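Local coordinates for protein nucleoside hydrolase, putative (Trypanosoma brucei, PDB 3FZ0) that belongs to the nucleoside hydrolase family, binds a calcium ion and assembles from four copies of the same chain, at residues D61-F66 and S99-L104; G92-P97 and I246-Q251; N176-F181 and R311-A316; D186-V191 and V306-R311. The protein carries 2 engineered substitutions. All coordinates share one frame; numbering follows the deposited sequence.

Interaction 1 of 4, residues D61-F66 and S99-L104. Engineered in segment 99-104: Gln100 (natural residue Lys).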
loop_
_atom_site.group_PDB
_atom_site.type_symbol
_atom_site.label_atom_id
_atom_site.label_comp_id
_atom_site.label_asym_id
_atom_site.label_seq_id
_atom_site.Cartn_x
_atom_site.Cartn_y
_atom_site.Cartn_z
ATOM N N ASP B 61 -32.571 30.752 17.185
ATOM C CA ASP B 61 -32.899 31.861 16.311
ATOM C C ASP B 61 -31.710 32.560 15.720
ATOM O O ASP B 61 -31.749 33.761 15.551
ATOM C CB ASP B 61 -33.675 32.893 17.079
ATOM C CG ASP B 61 -35.039 33.030 16.580
ATOM O OD1 ASP B 61 -35.210 33.543 15.435
ATOM O OD2 ASP B 61 -35.932 32.611 17.345
ATOM N N ALA B 62 -30.647 31.824 15.435
ATOM C CA ALA B 62 -29.396 32.440 14.992
ATOM C C ALA B 62 -29.381 32.608 13.482
ATOM O O ALA B 62 -29.787 31.693 12.747
ATOM C CB ALA B 62 -28.208 31.602 15.439
ATOM N N ASP B 63 -28.899 33.760 13.020
ATOM C CA ASP B 63 -28.750 33.988 11.584
ATOM C C ASP B 63 -27.354 33.652 11.039
ATOM O O ASP B 63 -26.934 34.186 10.022
ATOM C CB ASP B 63 -29.218 35.395 11.202
ATOM C CG ASP B 63 -30.711 35.614 11.522
ATOM O OD1 ASP B 63 -31.511 34.657 11.315
ATOM O OD2 ASP B 63 -31.094 36.720 12.003
ATOM N N ILE B 64 -26.656 32.731 11.686
ATOM C CA ILE B 64 -25.373 32.208 11.183
ATOM C C ILE B 64 -25.524 31.524 9.805
ATOM O O ILE B 64 -26.347 30.633 9.660
ATOM C CB ILE B 64 -24.803 31.184 12.181
ATOM C CG1 ILE B 64 -24.654 31.832 13.568
ATOM C CG2 ILE B 64 -23.486 30.621 11.711
ATOM C CD1 ILE B 64 -24.289 30.821 14.653
ATOM N N PRO B 65 -24.727 31.922 8.804
ATOM C CA PRO B 65 -24.874 31.264 7.513
ATOM C C PRO B 65 -24.229 29.879 7.478
ATOM O O PRO B 65 -23.185 29.665 8.123
ATOM C CB PRO B 65 -24.177 32.230 6.539
ATOM C CG PRO B 65 -23.229 32.997 7.358
ATOM C CD PRO B 65 -23.675 32.948 8.796
ATOM N N PHE B 66 -24.856 28.942 6.754
ATOM C CA PHE B 66 -24.314 27.588 6.605
ATOM C C PHE B 66 -24.278 27.112 5.141
ATOM O O PHE B 66 -25.088 27.552 4.306
ATOM C CB PHE B 66 -24.953 26.567 7.562
ATOM C CG PHE B 66 -26.471 26.517 7.511
ATOM C CD1 PHE B 66 -27.113 25.405 6.992
ATOM C CD2 PHE B 66 -27.245 27.561 8.023
ATOM C CE1 PHE B 66 -28.483 25.341 6.961
ATOM C CE2 PHE B 66 -28.627 27.504 7.987
ATOM C CZ PHE B 66 -29.255 26.406 7.461
ATOM N N SER B 99 -36.683 23.146 9.076
ATOM C CA SER B 99 -36.221 24.520 9.136
ATOM C C SER B 99 -36.416 25.243 7.800
ATOM O O SER B 99 -36.106 24.697 6.722
ATOM C CB SER B 99 -34.730 24.521 9.488
ATOM O OG SER B 99 -34.204 25.827 9.538
ATOM N N GLN B 100 -36.875 26.489 7.879
ATOM C CA GLN B 100 -37.007 27.350 6.700
ATOM C C GLN B 100 -35.674 28.037 6.366
ATOM O O GLN B 100 -35.528 28.670 5.324
ATOM C CB GLN B 100 -38.112 28.378 6.928
ATOM C CG GLN B 100 -39.452 27.752 7.336
ATOM C CD GLN B 100 -40.213 27.218 6.131
ATOM O OE1 GLN B 100 -40.817 27.983 5.366
ATOM N NE2 GLN B 100 -40.180 25.906 5.943
ATOM N N ARG B 101 -34.689 27.881 7.244
ATOM C CA ARG B 101 -33.392 28.494 7.052
ATOM C C ARG B 101 -32.610 27.878 5.876
ATOM O O ARG B 101 -31.844 28.584 5.193
ATOM C CB ARG B 101 -32.588 28.431 8.350
ATOM C CG ARG B 101 -32.977 29.496 9.343
ATOM C CD ARG B 101 -32.259 29.390 10.659
ATOM N NE ARG B 101 -33.198 29.743 11.704
ATOM C CZ ARG B 101 -33.324 30.946 12.250
ATOM N NH1 ARG B 101 -32.524 31.930 11.896
ATOM N NH2 ARG B 101 -34.244 31.155 13.165
ATOM N N VAL B 102 -32.820 26.583 5.627
ATOM C CA VAL B 102 -32.040 25.845 4.623
ATOM C C VAL B 102 -32.105 26.500 3.242
ATOM O O VAL B 102 -31.056 26.805 2.670
ATOM C CB VAL B 102 -32.423 24.335 4.536
ATOM C CG1 VAL B 102 -31.681 23.655 3.407
ATOM C CG2 VAL B 102 -32.141 23.627 5.833
ATOM N N ALA B 103 -33.319 26.729 2.730
ATOM C CA ALA B 103 -33.531 27.317 1.381
ATOM C C ALA B 103 -32.967 28.722 1.213
ATOM O O ALA B 103 -32.652 29.124 0.099
ATOM C CB ALA B 103 -35.028 27.316 0.991
ATOM N N LEU B 104 -32.861 29.459 2.316
ATOM C CA LEU B 104 -32.342 30.825 2.296
ATOM C C LEU B 104 -30.837 30.885 2.123
ATOM O O LEU B 104 -30.328 31.940 1.805
ATOM C CB LEU B 104 -32.659 31.560 3.600
ATOM C CG LEU B 104 -34.069 31.826 4.101
ATOM C CD1 LEU B 104 -34.025 32.555 5.496
ATOM C CD2 LEU B 104 -34.844 32.608 3.065
#
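Arg101 and two aspartates, Asp61 and Asp63, form a salt-bridge network beside a small apolar contact made by Phe66, at the partly buried edge of the fold where the loop between helix 46-60 and strand 66-68 meets short helix 101-104. The long arginine chain, bent at chi3 (-143°), carries its guanidinium to the loop. Arg101 NH1 lies 3.0 Å from Asp63 OD1, while Arg101 NH2 gives a weak bond of 3.4 Å to Asp61 OD1. Both oxygens sit at the guanidinium edge, near its plane, yet the carboxylates are turned differently: that of Asp63 is 31° from the guanidinium plane and that of Asp61 almost perpendicular to it. The third side is taken by Asp58 of helix 46-60, which pairs with NE, so three acids hold the group and probably stabilise its positive charge. Nearer the arginine's root, the Phe66 ring packs on CB: Phe66 CZ is 4.0 Å from Arg101 CB, and Phe66 CE1 meets Val102 CG2 at 4.2 Å. Two helix-end features frame the contact. Asp61 closes helix 46-60 with a Schellman motif, and Ser99 OG accepts from Arg101 N at 3.1 Å, a capping bond at the start of helix 101-104.

Interaction 2 of 4, residues G92-P97 and I246-Q251; sequences GDAGFP and IEKLFQ
Ala94 and Phe96 lie on Lys248 in a loop-against-helix contact of the nucleoside hydrolase fold: the long loop between strand 66-68 and helix 101-104 passes over the C-terminal end of helix 241-249. The apolar part rests on the aliphatic stem of the lysine. Ala94 CB is 3.8 Å from Lys248 CB, an ordinary methyl-to-methylene contact. Phe96 slides past the lysine chain in the opposite direction, its CE2 3.8 Å from Lys248 CD. With CG beside the backbone N and anti to the carbonyl carbon (chi1 -60°), the ring of Phe96 also receives Ala94 CB over one face, and it stacks with Phe245 of the same helix. Lysine suits this border because its methylenes cover the loop while NZ ends in a salt bridge with Glu244. Backbone packing makes up the second kind of contact. Gly92, at a phi of 101° open chiefly to glycine, brings its bare CA within 3.6 Å of Lys248 O, and Gln251 CG lies beside Gly92 O. Polar fastening comes from next door, where Arg252 NE donates to that same Gly92 O. Leu249 N lies at the edge of the Phe96 ring, near its plane, 4.1 Å from Phe96 CZ.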
loop_
_atom_site.group_PDB
_atom_site.type_symbol
_atom_site.label_atom_id
_atom_site.label_comp_id
_atom_site.label_asym_id
_atom_site.label_seq_id
_atom_site.Cartn_x
_atom_site.Cartn_y
_atom_site.Cartn_z
ATOM N N GLY B 92 -31.335 12.155 16.218
ATOM C CA GLY B 92 -32.334 11.674 17.132
ATOM C C GLY B 92 -33.580 11.067 16.545
ATOM O O GLY B 92 -34.370 10.543 17.301
ATOM N N ASP B 93 -33.762 11.095 15.219
ATOM C CA ASP B 93 -35.083 10.830 14.587
ATOM C C ASP B 93 -36.213 11.401 15.454
ATOM O O ASP B 93 -37.161 10.709 15.813
ATOM C CB ASP B 93 -35.301 9.327 14.255
ATOM C CG ASP B 93 -34.132 8.713 13.434
ATOM O OD1 ASP B 93 -33.674 9.340 12.433
ATOM O OD2 ASP B 93 -33.664 7.596 13.784
ATOM N N ALA B 94 -36.097 12.679 15.789
ATOM C CA ALA B 94 -36.840 13.249 16.914
ATOM C C ALA B 94 -38.099 14.001 16.560
ATOM O O ALA B 94 -38.839 14.385 17.459
ATOM C CB ALA B 94 -35.929 14.154 17.743
ATOM N N GLY B 95 -38.338 14.208 15.266
ATOM C CA GLY B 95 -39.483 14.947 14.774
ATOM C C GLY B 95 -39.382 16.438 15.031
ATOM O O GLY B 95 -40.394 17.100 15.179
ATOM N N PHE B 96 -38.159 16.974 15.068
ATOM C CA PHE B 96 -37.977 18.435 15.044
ATOM C C PHE B 96 -38.700 19.066 13.837
ATOM O O PHE B 96 -38.709 18.491 12.731
ATOM C CB PHE B 96 -36.511 18.818 14.985
ATOM C CG PHE B 96 -35.706 18.336 16.147
ATOM C CD1 PHE B 96 -34.547 17.582 15.940
ATOM C CD2 PHE B 96 -36.088 18.645 17.450
ATOM C CE1 PHE B 96 -33.782 17.132 17.017
ATOM C CE2 PHE B 96 -35.334 18.210 18.534
ATOM C CZ PHE B 96 -34.173 17.445 18.325
ATOM N N PRO B 97 -39.297 20.257 14.026
ATOM C CA PRO B 97 -39.907 20.886 12.835
ATOM C C PRO B 97 -38.834 21.234 11.824
ATOM O O PRO B 97 -37.776 21.749 12.220
ATOM C CB PRO B 97 -40.539 22.167 13.382
ATOM C CG PRO B 97 -40.669 21.928 14.870
ATOM C CD PRO B 97 -39.459 21.082 15.234
ATOM N N ILE B 246 -31.725 18.660 23.725
ATOM C CA ILE B 246 -30.660 17.705 24.001
ATOM C C ILE B 246 -31.245 16.333 24.323
ATOM O O ILE B 246 -30.793 15.345 23.773
ATOM C CB ILE B 246 -29.632 18.210 25.089
ATOM C CG1 ILE B 246 -28.912 19.482 24.579
ATOM C CG2 ILE B 246 -28.619 17.066 25.508
ATOM C CD1 ILE B 246 -28.015 20.146 25.599
ATOM N N GLU B 247 -32.288 16.268 25.140
ATOM C CA GLU B 247 -32.929 14.965 25.408
ATOM C C GLU B 247 -33.397 14.263 24.127
ATOM O O GLU B 247 -33.215 13.047 23.991
ATOM C CB GLU B 247 -34.068 15.035 26.444
ATOM C CG GLU B 247 -34.480 13.685 26.967
ATOM C CD GLU B 247 -35.693 13.710 27.906
ATOM O OE1 GLU B 247 -35.936 12.684 28.553
ATOM O OE2 GLU B 247 -36.416 14.735 28.008
ATOM N N LYS B 248 -33.981 15.019 23.202
ATOM C CA LYS B 248 -34.485 14.444 21.960
ATOM C C LYS B 248 -33.352 14.041 21.011
ATOM O O LYS B 248 -33.426 13.016 20.333
ATOM C CB LYS B 248 -35.432 15.424 21.265
ATOM C CG LYS B 248 -36.851 15.498 21.843
ATOM C CD LYS B 248 -37.588 16.607 21.117
ATOM C CE LYS B 248 -38.913 16.915 21.712
ATOM N NZ LYS B 248 -39.519 18.010 20.926
ATOM N N LEU B 249 -32.307 14.866 20.971
ATOM C CA LEU B 249 -31.138 14.625 20.126
ATOM C C LEU B 249 -30.388 13.342 20.464
ATOM O O LEU B 249 -29.906 12.663 19.569
ATOM C CB LEU B 249 -30.191 15.794 20.263
ATOM C CG LEU B 249 -28.945 15.806 19.425
ATOM C CD1 LEU B 249 -29.256 16.023 17.929
ATOM C CD2 LEU B 249 -28.064 16.894 19.986
ATOM N N PHE B 250 -30.328 13.007 21.755
ATOM C CA PHE B 250 -29.526 11.890 22.264
ATOM C C PHE B 250 -30.358 10.631 22.529
ATOM O O PHE B 250 -29.823 9.627 22.984
ATOM C CB PHE B 250 -28.781 12.309 23.557
ATOM C CG PHE B 250 -27.400 12.858 23.322
ATOM C CD1 PHE B 250 -27.197 13.940 22.481
ATOM C CD2 PHE B 250 -26.297 12.264 23.947
ATOM C CE1 PHE B 250 -25.927 14.438 22.253
ATOM C CE2 PHE B 250 -24.999 12.737 23.719
ATOM C CZ PHE B 250 -24.814 13.848 22.866
ATOM N N GLN B 251 -31.659 10.680 22.252
ATOM C CA GLN B 251 -32.562 9.579 22.657
ATOM C C GLN B 251 -32.201 8.220 22.045
ATOM O O GLN B 251 -32.290 7.190 22.720
ATOM C CB GLN B 251 -34.054 9.918 22.451
ATOM C CG GLN B 251 -34.531 10.052 20.995
ATOM C CD GLN B 251 -35.984 10.518 20.879
ATOM O OE1 GLN B 251 -36.274 11.595 20.359
ATOM N NE2 GLN B 251 -36.902 9.703 21.374
#

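Interaction 3 of 4, residues N176-F181 and R311-A316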
loop_
_atom_site.group_PDB
_atom_site.type_symbol
_atom_site.label_atom_id
_atom_site.label_comp_id
_atom_site.label_asym_id
_atom_site.label_seq_id
_atom_site.Cartn_x
_atom_site.Cartn_y
_atom_site.Cartn_z
ATOM N N ASN B 176 -11.708 1.267 11.430
ATOM C CA ASN B 176 -11.058 -0.057 11.294
ATOM C C ASN B 176 -10.194 -0.290 12.539
ATOM O O ASN B 176 -10.298 0.479 13.505
ATOM C CB ASN B 176 -10.274 -0.221 9.990
ATOM C CG ASN B 176 -9.145 0.807 9.846
ATOM O OD1 ASN B 176 -8.512 1.220 10.851
ATOM N ND2 ASN B 176 -8.904 1.252 8.602
ATOM N N MET B 177 -9.390 -1.347 12.559
ATOM C CA MET B 177 -8.600 -1.668 13.766
ATOM C C MET B 177 -7.672 -0.518 14.225
ATOM O O MET B 177 -7.358 -0.422 15.411
ATOM C CB MET B 177 -7.798 -2.967 13.600
ATOM C CG MET B 177 -8.666 -4.211 13.476
ATOM S SD MET B 177 -7.794 -5.661 12.816
ATOM C CE MET B 177 -7.039 -6.252 14.280
ATOM N N ALA B 178 -7.249 0.349 13.299
ATOM C CA ALA B 178 -6.233 1.335 13.620
ATOM C C ALA B 178 -6.716 2.781 13.544
ATOM O O ALA B 178 -6.139 3.668 14.206
ATOM C CB ALA B 178 -5.073 1.158 12.732
ATOM N N ALA B 179 -7.763 3.017 12.737
ATOM C CA ALA B 179 -8.127 4.391 12.341
ATOM C C ALA B 179 -9.449 4.838 12.931
ATOM O O ALA B 179 -10.418 4.062 12.951
ATOM C CB ALA B 179 -8.154 4.547 10.787
ATOM N N GLU B 180 -9.466 6.101 13.380
ATOM C CA GLU B 180 -10.667 6.789 13.834
ATOM C C GLU B 180 -11.548 7.178 12.614
ATOM O O GLU B 180 -11.038 7.511 11.529
ATOM C CB GLU B 180 -10.225 8.014 14.666
ATOM C CG GLU B 180 -11.313 8.962 15.219
ATOM C CD GLU B 180 -11.875 9.872 14.166
ATOM O OE1 GLU B 180 -11.113 10.358 13.313
ATOM O OE2 GLU B 180 -13.089 10.092 14.166
ATOM N N PHE B 181 -12.865 7.161 12.796
ATOM C CA PHE B 181 -13.833 7.528 11.733
ATOM C C PHE B 181 -13.483 8.697 10.780
ATOM O O PHE B 181 -13.437 8.503 9.571
ATOM C CB PHE B 181 -15.241 7.742 12.328
ATOM C CG PHE B 181 -16.307 7.990 11.291
ATOM C CD1 PHE B 181 -16.812 6.939 10.528
ATOM C CD2 PHE B 181 -16.797 9.285 11.068
ATOM C CE1 PHE B 181 -17.794 7.164 9.543
ATOM C CE2 PHE B 181 -17.789 9.526 10.086
ATOM C CZ PHE B 181 -18.293 8.460 9.326
ATOM N N ARG B 311 -3.488 -1.724 4.072
ATOM C CA ARG B 311 -4.699 -2.510 3.899
ATOM C C ARG B 311 -5.560 -2.419 5.155
ATOM O O ARG B 311 -6.711 -2.040 5.074
ATOM C CB ARG B 311 -4.348 -3.969 3.547
ATOM C CG ARG B 311 -5.568 -4.844 3.296
ATOM C CD ARG B 311 -5.174 -6.259 2.989
ATOM N NE ARG B 311 -4.766 -6.407 1.590
ATOM C CZ ARG B 311 -4.534 -7.574 0.982
ATOM N NH1 ARG B 311 -4.665 -8.733 1.631
ATOM N NH2 ARG B 311 -4.167 -7.587 -0.292
ATOM N N GLU B 312 -5.007 -2.773 6.315
ATOM C CA GLU B 312 -5.696 -2.637 7.614
ATOM C C GLU B 312 -5.462 -1.269 8.277
ATOM O O GLU B 312 -6.138 -0.918 9.241
ATOM C CB GLU B 312 -5.243 -3.758 8.562
ATOM C CG GLU B 312 -5.903 -5.119 8.309
ATOM C CD GLU B 312 -5.172 -5.990 7.295
ATOM O OE1 GLU B 312 -3.945 -5.809 7.106
ATOM O OE2 GLU B 312 -5.825 -6.876 6.690
ATOM N N THR B 313 -4.480 -0.505 7.787
ATOM C CA THR B 313 -4.110 0.754 8.438
ATOM C C THR B 313 -4.425 2.054 7.657
ATOM O O THR B 313 -4.013 3.161 8.076
ATOM C CB THR B 313 -2.623 0.787 8.808
ATOM O OG1 THR B 313 -1.854 0.443 7.657
ATOM C CG2 THR B 313 -2.314 -0.185 9.918
ATOM N N ARG B 314 -5.159 1.953 6.547
ATOM C CA ARG B 314 -5.546 3.175 5.827
ATOM C C ARG B 314 -6.307 4.052 6.816
ATOM O O ARG B 314 -7.175 3.558 7.496
ATOM C CB ARG B 314 -6.364 2.856 4.562
ATOM C CG ARG B 314 -7.269 3.987 4.098
ATOM C CD ARG B 314 -7.753 3.855 2.668
ATOM N NE ARG B 314 -6.984 4.791 1.910
ATOM C CZ ARG B 314 -7.394 5.933 1.358
ATOM N NH1 ARG B 314 -8.652 6.352 1.374
ATOM N NH2 ARG B 314 -6.476 6.645 0.738
ATOM N N GLY B 315 -5.925 5.328 6.915
ATOM C CA GLY B 315 -6.545 6.273 7.856
ATOM C C GLY B 315 -5.846 6.355 9.210
ATOM O O GLY B 315 -6.158 7.220 10.002
ATOM N N ALA B 316 -4.903 5.451 9.486
ATOM C CA ALA B 316 -4.182 5.461 10.767
ATOM C C ALA B 316 -3.448 6.765 10.955
ATOM O O ALA B 316 -2.963 7.367 9.980
ATOM C CB ALA B 316 -3.194 4.255 10.901
HETATM O O HOH W 1 -8.137 -2.414 10.201
HETATM O O HOH W 2 -6.732 7.314 13.043
#
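Glu312 meets Asn176 where the loop between strands 296-306 and 317-319 packs on the one leading from strand 162-165 into helix 181-185. Glu312 O lies 3.5 Å from Asn176 CG, and a bridging water donates to this carbonyl while accepting from Met177 N. Next comes Thr313, whose CG2 is 4.2 Å from Ala178 CB, while its hydroxyl is hydrogen-bonded to Thr313 of the second subunit. At Arg314 the backbone does the work. Asn176 ND2 donates to Arg314 O at 3.1 Å with a nearly straight N-H (158°), lying in the carbonyl plane; the guanidinium pairs with Glu188, modelled unusually close. Gly315 takes the third place of a type II turn from Thr313 to Ala316, and its phi of 92° explains the glycine. Ala179 CB is only 3.3 Å from Gly315 C, a tight approach that suits a small methyl. A second water links Gly315 O to Glu180 N. Finally, Ala316 CB touches Ala178 CB at 4.1 Å. Asn176 serves both segments because its CG stands between backbone N and carbonyl carbon (chi1 60°): OD1 accepts from Ala178 N in an Asx turn and from Ala179 N in the wider Asx motif, from opposite faces. Small alanine methyls thus let the segments come close, while one amide and two waters satisfy N-H and C=O groups of both.

Interaction 4 of 4, residues D186-V191 and V306-R311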
loop_
_atom_site.group_PDB
_atom_site.type_symbol
_atom_site.label_atom_id
_atom_site.label_comp_id
_atom_site.label_asym_id
_atom_site.label_seq_id
_atom_site.Cartn_x
_atom_site.Cartn_y
_atom_site.Cartn_z
ATOM N N ASP B 186 -11.511 10.230 5.287
ATOM C CA ASP B 186 -10.765 10.934 4.269
ATOM C C ASP B 186 -9.333 11.089 4.691
ATOM O O ASP B 186 -8.958 12.140 5.225
ATOM C CB ASP B 186 -11.407 12.300 3.950
ATOM C CG ASP B 186 -10.945 12.836 2.652
ATOM O OD1 ASP B 186 -9.854 12.405 2.261
ATOM O OD2 ASP B 186 -11.645 13.663 2.005
ATOM N N PRO B 187 -8.527 10.042 4.457
ATOM C CA PRO B 187 -7.117 10.067 4.830
ATOM C C PRO B 187 -6.356 11.103 3.995
ATOM O O PRO B 187 -5.566 11.862 4.553
ATOM C CB PRO B 187 -6.663 8.631 4.556
ATOM C CG PRO B 187 -7.914 7.831 4.528
ATOM C CD PRO B 187 -8.889 8.742 3.866
ATOM N N GLU B 188 -6.613 11.154 2.691
ATOM C CA GLU B 188 -5.946 12.129 1.800
ATOM C C GLU B 188 -6.149 13.565 2.323
ATOM O O GLU B 188 -5.199 14.349 2.385
ATOM C CB GLU B 188 -6.464 12.007 0.366
ATOM C CG GLU B 188 -5.930 10.841 -0.427
ATOM C CD GLU B 188 -6.627 9.503 -0.121
ATOM O OE1 GLU B 188 -7.532 9.424 0.727
ATOM O OE2 GLU B 188 -6.281 8.515 -0.770
ATOM N N ALA B 189 -7.375 13.890 2.734
ATOM C CA ALA B 189 -7.633 15.216 3.289
ATOM C C ALA B 189 -6.780 15.502 4.523
ATOM O O ALA B 189 -6.304 16.614 4.691
ATOM C CB ALA B 189 -9.124 15.432 3.589
ATOM N N GLY B 190 -6.603 14.496 5.378
ATOM C CA GLY B 190 -5.797 14.620 6.583
ATOM C C GLY B 190 -4.332 14.872 6.292
ATOM O O GLY B 190 -3.672 15.647 6.996
ATOM N N VAL B 191 -3.811 14.216 5.263
ATOM C CA VAL B 191 -2.448 14.472 4.811
ATOM C C VAL B 191 -2.289 15.932 4.370
ATOM O O VAL B 191 -1.297 16.569 4.716
ATOM C CB VAL B 191 -2.033 13.516 3.693
ATOM C CG1 VAL B 191 -0.759 14.008 3.023
ATOM C CG2 VAL B 191 -1.846 12.138 4.247
ATOM N N VAL B 306 -1.001 10.980 8.273
ATOM C CA VAL B 306 -2.003 9.914 8.102
ATOM C C VAL B 306 -1.553 8.889 7.029
ATOM O O VAL B 306 -1.114 9.268 5.944
ATOM C CB VAL B 306 -3.367 10.526 7.715
ATOM C CG1 VAL B 306 -4.451 9.440 7.652
ATOM C CG2 VAL B 306 -3.760 11.655 8.705
ATOM N N GLU B 307 -1.609 7.600 7.349
ATOM C CA GLU B 307 -1.354 6.510 6.377
ATOM C C GLU B 307 -2.394 6.515 5.259
ATOM O O GLU B 307 -3.600 6.549 5.527
ATOM C CB GLU B 307 -1.421 5.159 7.086
ATOM C CG GLU B 307 -1.243 3.931 6.158
ATOM C CD GLU B 307 0.114 3.910 5.425
ATOM O OE1 GLU B 307 1.166 3.931 6.082
ATOM O OE2 GLU B 307 0.147 3.862 4.184
ATOM N N LEU B 308 -1.934 6.472 4.012
ATOM C CA LEU B 308 -2.843 6.416 2.883
ATOM C C LEU B 308 -2.935 5.044 2.222
ATOM O O LEU B 308 -3.914 4.768 1.519
ATOM C CB LEU B 308 -2.408 7.418 1.818
ATOM C CG LEU B 308 -2.290 8.900 2.187
ATOM C CD1 LEU B 308 -1.760 9.731 0.984
ATOM C CD2 LEU B 308 -3.619 9.464 2.761
ATOM N N HIS B 309 -1.921 4.200 2.408
ATOM C CA HIS B 309 -1.762 3.019 1.564
ATOM C C HIS B 309 -1.899 1.640 2.240
ATOM O O HIS B 309 -1.845 0.625 1.575
ATOM C CB HIS B 309 -0.434 3.128 0.760
ATOM C CG HIS B 309 -0.221 4.476 0.142
ATOM N ND1 HIS B 309 -1.154 5.074 -0.686
ATOM C CD2 HIS B 309 0.803 5.355 0.243
ATOM C CE1 HIS B 309 -0.708 6.250 -1.077
ATOM N NE2 HIS B 309 0.471 6.448 -0.521
ATOM N N GLY B 310 -2.065 1.582 3.544
ATOM C CA GLY B 310 -2.154 0.283 4.186
ATOM C C GLY B 310 -3.466 -0.416 3.880
ATOM O O GLY B 310 -4.431 0.202 3.458
ATOM N N ARG B 311 -3.488 -1.724 4.072
ATOM C CA ARG B 311 -4.699 -2.510 3.899
ATOM C C ARG B 311 -5.560 -2.419 5.155
ATOM O O ARG B 311 -6.711 -2.040 5.074
ATOM C CB ARG B 311 -4.348 -3.969 3.547
ATOM C CG ARG B 311 -5.568 -4.844 3.296
ATOM C CD ARG B 311 -5.174 -6.259 2.989
ATOM N NE ARG B 311 -4.766 -6.407 1.590
ATOM C CZ ARG B 311 -4.534 -7.574 0.982
ATOM N NH1 ARG B 311 -4.665 -8.733 1.631
ATOM N NH2 ARG B 311 -4.167 -7.587 -0.292
#
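Leu308 and Val306 pack against Pro187 and Val191, setting the end of strand 296-306 and the loop after it on the N-terminal part of helix 187-195. The tight part gathers round one methyl. Leu308 CD2 comes 3.4 Å from Glu188 N, 3.6 Å from Pro187 CB and 3.5 Å from Val191 CG2. Leucine suits this place because its branch reaches the helix from a backbone kept further off, and proline suits the first turn of a helix, where no N-H is needed, while giving a compact, rigid apolar surface. Val191 turns CG2 to the loop, that methyl lying anti to its own carbonyl carbon (chi1 167° for CG1), where it also meets Val306 O at 3.4 Å. Gly190 has no side chain, so Val306 CG2 can come to 4.1 Å from Gly190 C. Packing is looser at the margin: Glu188 CD is 4.2 Å from Leu308 CD2, its carboxylate pairing with Arg314, modelled very close. Beyond Leu308 the loop swings away from the helix toward neighbouring subunits and the exposed Arg311; His309 meets His309 of the fourth subunit. Asp186 OD1 accepts from Ala189 N at 2.9 Å, and Glu307 OE2 takes His309 N at 2.7 Å on its anti lone pair. The chemistry therefore divides: methyl groups join helix to loop, the Asp186 carboxylate caps the helix, and that of Glu307 braces the loop and binds the second subunit.

How the interactions relate
Interactions 3 and 4 are buried, with centres 9 Å apart, and hold the same loop between strands 296-306 and 317-319; they share Arg311 and are joined by a probable hydrogen bond between Glu307 N and Ala316 O. Their chemistry differs: an amide and two waters bind backbone groups in interaction 3, whereas interaction 4 is a methyl contact, and both touch the second subunit. Interactions 1 and 2 are only partly buried, and no other chain touches them. With centres 19 Å apart, they involve neighbouring parts of the chain, the loop 92-97 and the helix start that follows it, one using charged groups, the other lysine methylenes and bare backbone. Interactions 1 and 3 lie on opposite sides of the chain's centre.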